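Local coordinates for ileal bile acid-binding protein (Danio rerio, PDB 3ELX) that binds bile acids such as cholate, and probably fatty acids, inside the cell as a small carrier of the fatty-acid-binding protein family, at residues 18-26 and 116-127. Residues are numbered along the deposited sequence; the frame is centred on the assembly and turned at random.
Sequences YEPFCKLIG and STASGAQGTAVL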
ATOM      1  N   TYR A  18       6.859 -10.347   3.767  1.00 14.66           N
ATOM      2  CA  TYR A  18       6.114 -10.563   2.528  1.00 15.27           C
ATOM      3  C   TYR A  18       5.427 -11.935   2.475  1.00 15.51           C
ATOM      4  O   TYR A  18       4.226 -12.029   2.209  1.00 15.21           O
ATOM      5  CB  TYR A  18       7.054 -10.356   1.331  1.00 16.21           C
ATOM      6  CG  TYR A  18       6.533 -10.818  -0.010  1.00 17.04           C
ATOM      7  CD1 TYR A  18       5.643 -10.035  -0.746  1.00 18.50           C
ATOM      8  CD2 TYR A  18       6.976 -12.017  -0.561  1.00 18.14           C
ATOM      9  CE1 TYR A  18       5.186 -10.463  -1.993  1.00 18.23           C
ATOM     10  CE2 TYR A  18       6.532 -12.448  -1.797  1.00 18.82           C
ATOM     11  CZ  TYR A  18       5.639 -11.671  -2.504  1.00 18.41           C
ATOM     12  OH  TYR A  18       5.210 -12.115  -3.733  1.00 20.03           O
ATOM     13  N   GLU A  19       6.180 -12.994   2.742  1.00 15.19           N
ATOM     14  CA  GLU A  19       5.625 -14.343   2.636  1.00 15.92           C
ATOM     15  C   GLU A  19       4.557 -14.673   3.693  1.00 15.64           C
ATOM     16  O   GLU A  19       3.470 -15.104   3.322  1.00 16.17           O
ATOM     17  CB  GLU A  19       6.730 -15.394   2.548  1.00 16.30           C
ATOM     18  CG  GLU A  19       7.602 -15.163   1.328  1.00 19.31           C
ATOM     19  CD  GLU A  19       8.569 -16.281   1.024  1.00 22.87           C
ATOM     20  OE1 GLU A  19       8.413 -17.402   1.574  1.00 25.07           O
ATOM     21  OE2 GLU A  19       9.490 -16.027   0.208  1.00 25.52           O
ATOM     22  N   PRO A  20       4.847 -14.461   4.995  1.00 15.67           N
ATOM     23  CA  PRO A  20       3.785 -14.719   5.976  1.00 15.27           C
ATOM     24  C   PRO A  20       2.528 -13.867   5.779  1.00 15.07           C
ATOM     25  O   PRO A  20       1.421 -14.367   5.985  1.00 15.04           O
ATOM     26  CB  PRO A  20       4.450 -14.386   7.319  1.00 15.23           C
ATOM     27  CG  PRO A  20       5.906 -14.486   7.063  1.00 15.87           C
ATOM     28  CD  PRO A  20       6.097 -14.034   5.650  1.00 15.65           C
ATOM     29  N   PHE A  21       2.691 -12.605   5.379  1.00 14.78           N
ATOM     30  CA  PHE A  21       1.538 -11.732   5.164  1.00 14.68           C
ATOM     31  C   PHE A  21       0.695 -12.239   3.995  1.00 15.44           C
ATOM     32  O   PHE A  21      -0.519 -12.367   4.115  1.00 15.26           O
ATOM     33  CB  PHE A  21       1.961 -10.276   4.928  1.00 14.55           C
ATOM     34  CG  PHE A  21       0.806  -9.365   4.598  1.00 13.60           C
ATOM     35  CD1 PHE A  21       0.041  -8.791   5.609  1.00 13.79           C
ATOM     36  CD2 PHE A  21       0.473  -9.094   3.271  1.00 12.71           C
ATOM     37  CE1 PHE A  21      -1.033  -7.964   5.296  1.00 14.08           C
ATOM     38  CE2 PHE A  21      -0.603  -8.264   2.957  1.00 13.53           C
ATOM     39  CZ  PHE A  21      -1.355  -7.703   3.974  1.00 13.29           C
ATOM     40  N   CYS A  22       1.346 -12.538   2.874  1.00 16.31           N
ATOM     41  CA  CYS A  22       0.632 -12.992   1.687  1.00 17.85           C
ATOM     42  C   CYS A  22      -0.066 -14.328   1.946  1.00 18.24           C
ATOM     43  O   CYS A  22      -1.194 -14.541   1.501  1.00 18.61           O
ATOM     44  CB  CYS A  22       1.571 -13.088   0.491  1.00 18.02           C
ATOM     45  SG  CYS A  22       2.072 -11.499  -0.187  1.00 20.45           S
ATOM     46  N   LYS A  23       0.600 -15.211   2.683  1.00 18.57           N
ATOM     47  CA  LYS A  23       0.005 -16.489   3.076  1.00 19.79           C
ATOM     48  C   LYS A  23      -1.226 -16.302   3.960  1.00 20.13           C
ATOM     49  O   LYS A  23      -2.221 -17.023   3.810  1.00 20.25           O
ATOM     50  CB  LYS A  23       1.035 -17.371   3.780  1.00 19.66           C
ATOM     51  CG  LYS A  23       2.054 -18.011   2.840  1.00 20.41           C
ATOM     52  CD  LYS A  23       2.994 -18.951   3.584  1.00 20.99           C
ATOM     53  CE  LYS A  23       4.102 -18.196   4.308  1.00 23.61           C
ATOM     54  NZ  LYS A  23       4.901 -19.095   5.186  1.00 25.44           N
ATOM     55  N   LEU A  24      -1.168 -15.336   4.875  1.00 20.59           N
ATOM     56  CA  LEU A  24      -2.274 -15.116   5.808  1.00 21.30           C
ATOM     57  C   LEU A  24      -3.518 -14.567   5.105  1.00 21.93           C
ATOM     58  O   LEU A  24      -4.633 -15.020   5.381  1.00 22.16           O
ATOM     59  CB  LEU A  24      -1.855 -14.210   6.974  1.00 21.29           C
ATOM     60  CG  LEU A  24      -2.868 -13.996   8.107  1.00 21.32           C
ATOM     61  CD1 LEU A  24      -3.247 -15.302   8.803  1.00 22.40           C
ATOM     62  CD2 LEU A  24      -2.349 -12.982   9.118  1.00 21.10           C
ATOM     63  N   ILE A  25      -3.328 -13.618   4.188  1.00 22.64           N
ATOM     64  CA  ILE A  25      -4.457 -13.032   3.448  1.00 23.48           C
ATOM     65  C   ILE A  25      -4.899 -13.878   2.239  1.00 24.36           C
ATOM     66  O   ILE A  25      -5.800 -13.479   1.495  1.00 24.90           O
ATOM     67  CB  ILE A  25      -4.223 -11.545   3.040  1.00 23.51           C
ATOM     68  CG1 ILE A  25      -3.085 -11.424   2.023  1.00 23.40           C
ATOM     69  CG2 ILE A  25      -4.001 -10.666   4.280  1.00 23.11           C
ATOM     70  CD1 ILE A  25      -3.132 -10.151   1.183  1.00 23.94           C
ATOM     71  N   GLY A  26      -4.255 -15.030   2.047  1.00 25.12           N
ATOM     72  CA  GLY A  26      -4.729 -16.047   1.104  1.00 26.18           C
ATOM     73  C   GLY A  26      -4.200 -15.986  -0.318  1.00 27.00           C
ATOM     74  O   GLY A  26      -4.849 -16.481  -1.245  1.00 27.22           O
ATOM     75  N   SER A 116       1.346  -3.148   6.272  1.00  9.38           N
ATOM     76  CA  SER A 116       0.080  -3.869   6.143  1.00  9.79           C
ATOM     77  C   SER A 116      -0.023  -4.865   7.297  1.00  9.71           C
ATOM     78  O   SER A 116       0.876  -5.681   7.508  1.00  9.81           O
ATOM     79  CB  SER A 116       0.001  -4.605   4.801  1.00 10.38           C
ATOM     80  OG  SER A 116       0.335  -3.771   3.702  1.00 11.84           O
ATOM     81  N   THR A 117      -1.121  -4.796   8.043  1.00  9.58           N
ATOM     82  CA  THR A 117      -1.280  -5.596   9.250  1.00 10.21           C
ATOM     83  C   THR A 117      -2.519  -6.464   9.107  1.00 10.79           C
ATOM     84  O   THR A 117      -3.633  -5.960   8.968  1.00 10.53           O
ATOM     85  CB  THR A 117      -1.405  -4.675  10.467  1.00  9.91           C
ATOM     86  OG1 THR A 117      -0.242  -3.837  10.520  1.00 10.97           O
ATOM     87  CG2 THR A 117      -1.536  -5.481  11.765  1.00 11.25           C
ATOM     88  N   ALA A 118      -2.308  -7.775   9.112  1.00 11.84           N
ATOM     89  CA  ALA A 118      -3.416  -8.717   9.018  1.00 13.00           C
ATOM     90  C   ALA A 118      -3.460  -9.628  10.239  1.00 13.89           C
ATOM     91  O   ALA A 118      -2.454  -9.821  10.921  1.00 13.82           O
ATOM     92  CB  ALA A 118      -3.312  -9.526   7.747  1.00 13.42           C
ATOM     93  N   SER A 119      -4.633 -10.184  10.502  1.00 15.46           N
ATOM     94  CA  SER A 119      -4.845 -10.965  11.706  1.00 17.43           C
ATOM     95  C   SER A 119      -5.658 -12.219  11.406  1.00 18.50           C
ATOM     96  O   SER A 119      -6.670 -12.146  10.713  1.00 18.50           O
ATOM     97  CB  SER A 119      -5.565 -10.090  12.731  1.00 17.56           C
ATOM     98  OG  SER A 119      -6.104 -10.855  13.781  1.00 19.65           O
ATOM     99  N   GLY A 120      -5.202 -13.357  11.926  1.00 20.07           N
ATOM    100  CA  GLY A 120      -5.924 -14.620  11.764  1.00 22.00           C
ATOM    101  C   GLY A 120      -5.693 -15.620  12.884  1.00 23.28           C
ATOM    102  O   GLY A 120      -5.319 -15.246  14.000  1.00 23.61           O
ATOM    103  N   ALA A 121      -5.918 -16.898  12.572  1.00 24.48           N
ATOM    104  CA  ALA A 121      -5.775 -17.999  13.524  1.00 25.35           C
ATOM    105  C   ALA A 121      -4.363 -18.134  14.090  1.00 25.63           C
ATOM    106  O   ALA A 121      -4.189 -18.209  15.311  1.00 26.36           O
ATOM    107  CB  ALA A 121      -6.220 -19.315  12.886  1.00 25.55           C
ATOM    108  N   GLN A 122      -3.364 -18.172  13.206  1.00 25.58           N
ATOM    109  CA  GLN A 122      -1.958 -18.316  13.618  1.00 25.52           C
ATOM    110  C   GLN A 122      -1.421 -17.070  14.330  1.00 24.75           C
ATOM    111  O   GLN A 122      -0.373 -17.117  14.985  1.00 24.95           O
ATOM    112  CB  GLN A 122      -1.055 -18.698  12.430  1.00 25.80           C
ATOM    113  CG  GLN A 122      -1.294 -17.923  11.133  1.00 27.68           C
ATOM    114  CD  GLN A 122      -2.231 -18.653  10.179  1.00 29.94           C
ATOM    115  OE1 GLN A 122      -3.430 -18.374  10.132  1.00 31.49           O
ATOM    116  NE2 GLN A 122      -1.685 -19.601   9.422  1.00 30.44           N
ATOM    117  N   GLY A 123      -2.149 -15.965  14.203  1.00 23.57           N
ATOM    118  CA  GLY A 123      -1.774 -14.716  14.841  1.00 21.91           C
ATOM    119  C   GLY A 123      -1.688 -13.603  13.825  1.00 20.56           C
ATOM    120  O   GLY A 123      -2.352 -13.640  12.787  1.00 20.81           O
ATOM    121  N   THR A 124      -0.853 -12.618  14.130  1.00 18.98           N
ATOM    122  CA  THR A 124      -0.717 -11.441  13.293  1.00 17.17           C
ATOM    123  C   THR A 124       0.367 -11.669  12.243  1.00 15.94           C
ATOM    124  O   THR A 124       1.358 -12.358  12.499  1.00 15.84           O
ATOM    125  CB  THR A 124      -0.348 -10.209  14.136  1.00 17.60           C
ATOM    126  OG1 THR A 124       0.946 -10.408  14.726  1.00 19.85           O
ATOM    127  CG2 THR A 124      -1.371  -9.992  15.240  1.00 16.66           C
ATOM    128  N   ALA A 125       0.162 -11.116  11.052  1.00 13.77           N
ATOM    129  CA  ALA A 125       1.236 -11.019  10.074  1.00 12.70           C
ATOM    130  C   ALA A 125       1.311  -9.592   9.578  1.00 12.10           C
ATOM    131  O   ALA A 125       0.285  -8.976   9.273  1.00 11.32           O
ATOM    132  CB  ALA A 125       1.034 -11.976   8.915  1.00 13.24           C
ATOM    133  N   VAL A 126       2.537  -9.089   9.509  1.00 11.30           N
ATOM    134  CA  VAL A 126       2.804  -7.699   9.162  1.00 10.96           C
ATOM    135  C   VAL A 126       3.795  -7.620   8.002  1.00 10.77           C
ATOM    136  O   VAL A 126       4.896  -8.193   8.063  1.00 10.40           O
ATOM    137  CB  VAL A 126       3.374  -6.912  10.360  1.00 10.50           C
ATOM    138  CG1 VAL A 126       3.615  -5.456   9.977  1.00 11.86           C
ATOM    139  CG2 VAL A 126       2.434  -6.987  11.560  1.00 12.04           C
ATOM    140  N   LEU A 127       3.383  -6.930   6.947  1.00 10.68           N
ATOM    141  CA  LEU A 127       4.256  -6.612   5.828  1.00 11.43           C
ATOM    142  C   LEU A 127       4.696  -5.154   5.950  1.00 11.40           C
ATOM    143  O   LEU A 127       3.860  -4.255   6.056  1.00 11.66           O
ATOM    144  CB  LEU A 127       3.526  -6.826   4.504  1.00 11.46           C
ATOM    145  CG  LEU A 127       4.136  -6.242   3.232  1.00 12.61           C
ATOM    146  CD1 LEU A 127       5.498  -6.856   2.916  1.00 13.53           C
ATOM    147  CD2 LEU A 127       3.165  -6.430   2.061  1.00 13.52           C
TER
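Phe-21 drives its ring down from helix 18-24 onto the inner side of the hairpin formed by strands 116-119 and 124-127. With CG anti to the backbone N (chi1 176°), the ring reaches across both strands. Leu-127 CB makes a CH-pi contact over one face, 4.2 Å from the centroid, and Ala-125 O lies at the edge, in the ring plane, 3.7 Å from Phe-21 CD1. The far end of the ring is just as close-set, Phe-21 CZ meeting Ser-116 CB at 3.5 Å. Tyr-101, a cholate-binding residue, packs edge-to-face against the same ring.

One turn on, Leu-24 splits its branches between two surroundings. CD2 presses into the hairpin, 3.5 Å from Ala-125 CB and 3.6 Å from Ala-118 O, whereas CD1 heads for the exposed turn and meets Gln-122 OE1 at 3.4 Å, the two side chains running antiparallel past one another. The exposed Pro-20 ring touches loosely, its CB 4.5 Å from Ala-125 CB.

Helix 18-24 is the first of two helices that, as in other fatty-acid-binding proteins, cover the barrel. Apolar packing joins it to the hairpin and no backbone hydrogen bond links them, so its seat depends mainly on shape and hydrophobic burial.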